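Local structure of GDP-perosamine synthase (Caulobacter crescentus, 3BN1) at residues A[103-108]-A[120-125]; A[82-87]-A[112-117]. The protein uses pyridoxal phosphate to transfer the amino group of L-glutamate to GDP-4-keto-6-deoxy-D-mannose, yielding GDP-perosamine for the bacterial O-antigen. One frame throughout, in Å; residues are numbered along the deposited sequence.

Contacts 1 and 2 are centred about 8 Å apart on the same edge of the mixed sheet. Their segments alternate along the chain. Strand 101-105 is an outermost strand within this chain, and strand 80-84 is its parallel neighbour. The two strands are probably joined by a hydrogen bond from Val83 N to Val103 O (2.9 Å). A second probable bond links the loops, with Asp108 N at 2.6 Å from Asn113 O. Contact 1 lies toward the outside of the chain, and contact 2 is buried. Contact 2 is also nearer the active site. The side chain of Leu86 is about 12 Å from the bound 2-oxoglutarate. No pocket residue is in either contact; Tyr88 follows segment 82-87.

Contact 1: A[103-108]-A[120-125]; sequences VLVDND and EALITP
Two residues before Leu122, which packs on Val103 and Val105, Glu120 OE2 is gripped twice: by a salt bridge from Arg151 NH2 and a hydrogen bond with His152 NE2. This ties the short 3-10 segment 120-122 to the end of helix 142-151 and the residue after it. Ile123 N closes the turn onto Glu120 O at 3.1 Å. The contact itself is apolar and rests on Leu122. Its CG stands beside the backbone N (chi1 -71°), and the branch reaches over strand 101-105. Leu122 CD1 meets Val105 CB at 3.5 Å and Val105 CG2 at 3.7 Å. The same methyl lies 3.5 Å from Leu104 O, so it touches the strand backbone as well. Val103 approaches with CG1, which is anti to its backbone N (chi1 173°). CG1 comes within 4.1 Å of Leu122 CB and 4.2 Å of Leu122 CD2, and the two side chains run past each other in opposite senses. Leu104 points to the far side of the sheet, as strand alternation requires. Ile82 of the neighbouring strand touches Val103, Val105 and Leu122, and completes the apolar patch. The segments belong to a beta-alpha-beta crossover from strand 101-105 to strand 127-130, which passes over strand 80-84. Apolar packing of Leu122 on the strand joins the turn to it, while the charged and polar bonds of Glu120 fix the turn from its other side.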
loop_
_atom_site.group_PDB
_atom_site.type_symbol
_atom_site.label_atom_id
_atom_site.label_comp_id
_atom_site.label_asym_id
_atom_site.label_seq_id
_atom_site.Cartn_x
_atom_site.Cartn_y
_atom_site.Cartn_z
ATOM N N VAL A 103 -21.802 -2.039 -10.454
ATOM C CA VAL A 103 -23.029 -2.508 -11.123
ATOM C C VAL A 103 -22.667 -3.867 -11.668
ATOM O O VAL A 103 -21.854 -4.029 -12.612
ATOM C CB VAL A 103 -23.506 -1.545 -12.232
ATOM C CG1 VAL A 103 -24.706 -2.144 -13.057
ATOM C CG2 VAL A 103 -23.879 -0.200 -11.586
ATOM N N LEU A 104 -23.228 -4.848 -10.974
ATOM C CA LEU A 104 -22.851 -6.202 -11.139
ATOM C C LEU A 104 -23.474 -6.782 -12.360
ATOM O O LEU A 104 -24.629 -6.513 -12.668
ATOM C CB LEU A 104 -23.203 -7.082 -9.908
ATOM C CG LEU A 104 -22.705 -6.643 -8.519
ATOM C CD1 LEU A 104 -23.107 -7.593 -7.419
ATOM C CD2 LEU A 104 -21.172 -6.470 -8.567
ATOM N N VAL A 105 -22.663 -7.611 -13.005
ATOM C CA VAL A 105 -23.046 -8.323 -14.238
ATOM C C VAL A 105 -22.667 -9.827 -14.103
ATOM O O VAL A 105 -21.720 -10.195 -13.369
ATOM C CB VAL A 105 -22.353 -7.716 -15.498
ATOM C CG1 VAL A 105 -20.808 -7.859 -15.395
ATOM C CG2 VAL A 105 -22.926 -8.367 -16.752
ATOM N N ASP A 106 -23.452 -10.686 -14.761
ATOM C CA ASP A 106 -23.289 -12.138 -14.679
ATOM C C ASP A 106 -22.168 -12.503 -15.620
ATOM O O ASP A 106 -21.746 -11.677 -16.416
ATOM C CB ASP A 106 -24.543 -12.865 -15.185
ATOM C CG ASP A 106 -24.815 -14.121 -14.439
ATOM O OD1 ASP A 106 -23.925 -14.528 -13.670
ATOM O OD2 ASP A 106 -25.899 -14.706 -14.616
ATOM N N ASN A 107 -21.669 -13.727 -15.493
ATOM C CA ASN A 107 -20.584 -14.249 -16.323
ATOM C C ASN A 107 -21.033 -15.430 -17.164
ATOM O O ASN A 107 -22.159 -15.926 -17.024
ATOM C CB ASN A 107 -19.447 -14.822 -15.460
ATOM C CG ASN A 107 -19.935 -15.802 -14.408
ATOM O OD1 ASN A 107 -20.432 -15.365 -13.385
ATOM N ND2 ASN A 107 -19.648 -17.082 -14.555
ATOM N N ASP A 108 -20.100 -15.886 -18.002
ATOM C CA ASP A 108 -20.303 -17.024 -18.880
ATOM C C ASP A 108 -20.159 -18.261 -18.014
ATOM O O ASP A 108 -19.266 -18.346 -17.142
ATOM C CB ASP A 108 -19.197 -17.018 -19.938
ATOM C CG ASP A 108 -19.322 -18.169 -20.966
ATOM O OD1 ASP A 108 -19.924 -17.973 -22.046
ATOM O OD2 ASP A 108 -18.766 -19.258 -20.736
ATOM N N GLU A 120 -25.052 -4.409 -22.087
ATOM C CA GLU A 120 -25.771 -3.220 -22.536
ATOM C C GLU A 120 -26.923 -2.743 -21.738
ATOM O O GLU A 120 -27.104 -1.552 -21.557
ATOM C CB GLU A 120 -26.105 -3.227 -24.016
ATOM C CG GLU A 120 -25.825 -1.873 -24.583
ATOM C CD GLU A 120 -25.817 -1.913 -26.060
ATOM O OE1 GLU A 120 -25.756 -3.057 -26.564
ATOM O OE2 GLU A 120 -25.859 -0.828 -26.677
ATOM N N ALA A 121 -27.706 -3.713 -21.300
ATOM C CA ALA A 121 -28.901 -3.462 -20.541
ATOM C C ALA A 121 -28.516 -2.914 -19.176
ATOM O O ALA A 121 -29.383 -2.534 -18.391
ATOM C CB ALA A 121 -29.609 -4.781 -20.353
ATOM N N LEU A 122 -27.229 -2.916 -18.848
ATOM C CA LEU A 122 -26.869 -2.402 -17.498
ATOM C C LEU A 122 -26.379 -0.960 -17.561
ATOM O O LEU A 122 -26.155 -0.271 -16.518
ATOM C CB LEU A 122 -25.746 -3.255 -16.895
ATOM C CG LEU A 122 -26.231 -4.663 -16.501
ATOM C CD1 LEU A 122 -24.964 -5.384 -15.982
ATOM C CD2 LEU A 122 -27.219 -4.518 -15.417
ATOM N N ILE A 123 -26.172 -0.535 -18.805
ATOM C CA ILE A 123 -25.674 0.834 -19.040
ATOM C C ILE A 123 -26.754 1.861 -18.699
ATOM O O ILE A 123 -27.907 1.638 -19.032
ATOM C CB ILE A 123 -24.971 1.053 -20.435
ATOM C CG1 ILE A 123 -23.853 -0.002 -20.628
ATOM C CG2 ILE A 123 -24.372 2.470 -20.513
ATOM C CD1 ILE A 123 -23.251 -0.113 -22.066
ATOM N N THR A 124 -26.374 2.934 -18.000
ATOM C CA THR A 124 -27.262 4.026 -17.591
ATOM C C THR A 124 -26.501 5.317 -17.747
ATOM O O THR A 124 -25.338 5.297 -18.030
ATOM C CB THR A 124 -27.655 3.915 -16.110
ATOM O OG1 THR A 124 -26.593 4.405 -15.285
ATOM C CG2 THR A 124 -27.979 2.481 -15.854
ATOM N N PRO A 125 -27.151 6.443 -17.520
ATOM C CA PRO A 125 -26.465 7.727 -17.616
ATOM C C PRO A 125 -25.241 7.852 -16.723
ATOM O O PRO A 125 -24.398 8.726 -16.958
ATOM C CB PRO A 125 -27.537 8.701 -17.101
ATOM C CG PRO A 125 -28.801 8.112 -17.572
ATOM C CD PRO A 125 -28.602 6.613 -17.301
#

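Contact 2: A[82-87]-A[112-117]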
loop_
_atom_site.group_PDB
_atom_site.type_symbol
_atom_site.label_atom_id
_atom_site.label_comp_id
_atom_site.label_asym_id
_atom_site.label_seq_id
_atom_site.Cartn_x
_atom_site.Cartn_y
_atom_site.Cartn_z
ATOM N N ILE A 82 -19.385 -1.072 -14.180
ATOM C CA ILE A 82 -19.880 -2.431 -14.263
ATOM C C ILE A 82 -18.741 -3.403 -14.007
ATOM O O ILE A 82 -17.690 -3.306 -14.664
ATOM C CB ILE A 82 -20.521 -2.695 -15.637
ATOM C CG1 ILE A 82 -21.846 -1.924 -15.719
ATOM C CG2 ILE A 82 -20.804 -4.213 -15.817
ATOM C CD1 ILE A 82 -22.318 -1.628 -17.162
ATOM N N VAL A 83 -18.968 -4.297 -13.032
ATOM C CA VAL A 83 -18.033 -5.305 -12.523
ATOM C C VAL A 83 -18.780 -6.648 -12.403
ATOM O O VAL A 83 -19.954 -6.650 -12.012
ATOM C CB VAL A 83 -17.617 -4.891 -11.107
ATOM C CG1 VAL A 83 -16.559 -5.818 -10.518
ATOM C CG2 VAL A 83 -17.188 -3.451 -11.073
ATOM N N PRO A 84 -18.143 -7.774 -12.774
ATOM C CA PRO A 84 -18.806 -9.071 -12.616
ATOM C C PRO A 84 -18.987 -9.386 -11.124
ATOM O O PRO A 84 -18.145 -9.057 -10.297
ATOM C CB PRO A 84 -17.841 -10.059 -13.268
ATOM C CG PRO A 84 -16.533 -9.343 -13.411
ATOM C CD PRO A 84 -16.835 -7.877 -13.467
ATOM N N SER A 85 -20.113 -9.977 -10.770
ATOM C CA SER A 85 -20.355 -10.408 -9.382
ATOM C C SER A 85 -19.329 -11.486 -9.055
ATOM O O SER A 85 -18.795 -11.497 -7.950
ATOM C CB SER A 85 -21.739 -11.022 -9.183
ATOM O OG SER A 85 -22.047 -11.161 -7.802
ATOM N N LEU A 86 -19.031 -12.355 -10.037
ATOM C CA LEU A 86 -17.996 -13.401 -9.861
ATOM C C LEU A 86 -16.589 -12.883 -10.077
ATOM O O LEU A 86 -16.124 -12.781 -11.229
ATOM C CB LEU A 86 -18.221 -14.592 -10.784
ATOM C CG LEU A 86 -17.422 -15.866 -10.364
ATOM C CD1 LEU A 86 -18.002 -16.455 -9.064
ATOM C CD2 LEU A 86 -17.480 -16.957 -11.427
ATOM N N THR A 87 -15.924 -12.553 -8.969
ATOM C CA THR A 87 -14.554 -11.984 -8.981
ATOM C C THR A 87 -14.040 -11.917 -7.536
ATOM O O THR A 87 -14.806 -12.120 -6.570
ATOM C CB THR A 87 -14.465 -10.565 -9.625
ATOM O OG1 THR A 87 -13.096 -10.120 -9.669
ATOM C CG2 THR A 87 -15.262 -9.516 -8.856
ATOM N N PHE A 112 -16.265 -18.563 -17.025
ATOM C CA PHE A 112 -16.333 -17.809 -15.780
ATOM C C PHE A 112 -16.163 -16.308 -15.967
ATOM O O PHE A 112 -16.063 -15.579 -14.937
ATOM C CB PHE A 112 -15.344 -18.260 -14.680
ATOM C CG PHE A 112 -15.322 -19.733 -14.451
ATOM C CD1 PHE A 112 -16.314 -20.350 -13.668
ATOM C CD2 PHE A 112 -14.323 -20.538 -15.038
ATOM C CE1 PHE A 112 -16.309 -21.747 -13.448
ATOM C CE2 PHE A 112 -14.335 -21.949 -14.850
ATOM C CZ PHE A 112 -15.326 -22.538 -14.058
ATOM N N ASN A 113 -16.168 -15.830 -17.220
ATOM C CA ASN A 113 -15.940 -14.397 -17.462
ATOM C C ASN A 113 -17.153 -13.568 -17.788
ATOM O O ASN A 113 -18.215 -14.097 -18.160
ATOM C CB ASN A 113 -14.811 -14.139 -18.483
ATOM C CG ASN A 113 -13.453 -14.446 -17.886
ATOM O OD1 ASN A 113 -13.253 -14.309 -16.670
ATOM N ND2 ASN A 113 -12.548 -14.948 -18.692
ATOM N N LEU A 114 -16.998 -12.275 -17.549
ATOM C CA LEU A 114 -18.028 -11.293 -17.846
ATOM C C LEU A 114 -18.825 -11.657 -19.098
ATOM O O LEU A 114 -18.260 -11.833 -20.172
ATOM C CB LEU A 114 -17.338 -9.945 -18.065
ATOM C CG LEU A 114 -18.323 -8.797 -17.978
ATOM C CD1 LEU A 114 -17.434 -7.563 -17.718
ATOM C CD2 LEU A 114 -19.136 -8.665 -19.269
ATOM N N ASP A 115 -20.153 -11.714 -18.990
ATOM C CA ASP A 115 -20.935 -12.061 -20.166
ATOM C C ASP A 115 -21.280 -10.783 -20.964
ATOM O O ASP A 115 -22.094 -9.946 -20.549
ATOM C CB ASP A 115 -22.142 -12.789 -19.644
ATOM C CG ASP A 115 -23.049 -13.253 -20.784
ATOM O OD1 ASP A 115 -22.822 -12.848 -21.947
ATOM O OD2 ASP A 115 -24.011 -13.986 -20.496
ATOM N N ALA A 116 -20.554 -10.570 -22.056
ATOM C CA ALA A 116 -20.720 -9.340 -22.870
ATOM C C ALA A 116 -22.132 -9.041 -23.345
ATOM O O ALA A 116 -22.558 -7.879 -23.445
ATOM C CB ALA A 116 -19.739 -9.283 -24.020
ATOM N N ALA A 117 -22.877 -10.127 -23.485
ATOM C CA ALA A 117 -24.270 -10.050 -23.875
ATOM C C ALA A 117 -25.172 -9.488 -22.796
ATOM O O ALA A 117 -26.311 -9.180 -23.128
ATOM C CB ALA A 117 -24.798 -11.377 -24.362
HETATM O O HOH W 1 -16.422 -13.064 -13.759
#
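Leu86 and Phe112 meet through both side chain and backbone. Leu86 CG is anti to the backbone N (chi1 -164°), and the next torsion (chi2 70°) turns CD1 aside and leaves CD2 extended, toward Phe112. CD2 lies 4.1 Å from Phe112 CB and 4.0 Å from Phe112 O. The two side chains run obliquely to each other. Phe112 has CG beside its own backbone N (chi1 -48°), which carries the ring away from segment 82-87 and onto Cys343 of helix 338-346. Leu86 touches Cys343 too, so that helix packs against both residues. A water bridges their backbones. It donates to Leu86 O at 2.6 Å and to Phe112 O at 2.8 Å, and thus satisfies two carbonyls in a buried place. Further along, Leu114 CD1 reaches Pro84 CD at 4.3 Å, a light apolar touch at the end of strand 80-84. The same side chain also packs on Val105 and Leu119. Asp115 follows as N-cap of helix 116-119, its OD1 accepting from Ala117 N at 3.1 Å. Asn113 bonds Leu135 N through OD1 and Gln138 O through ND2. The end of the strand and the lead-in to the helix are thus joined by methyl contacts and one shared water, without a direct polar bond.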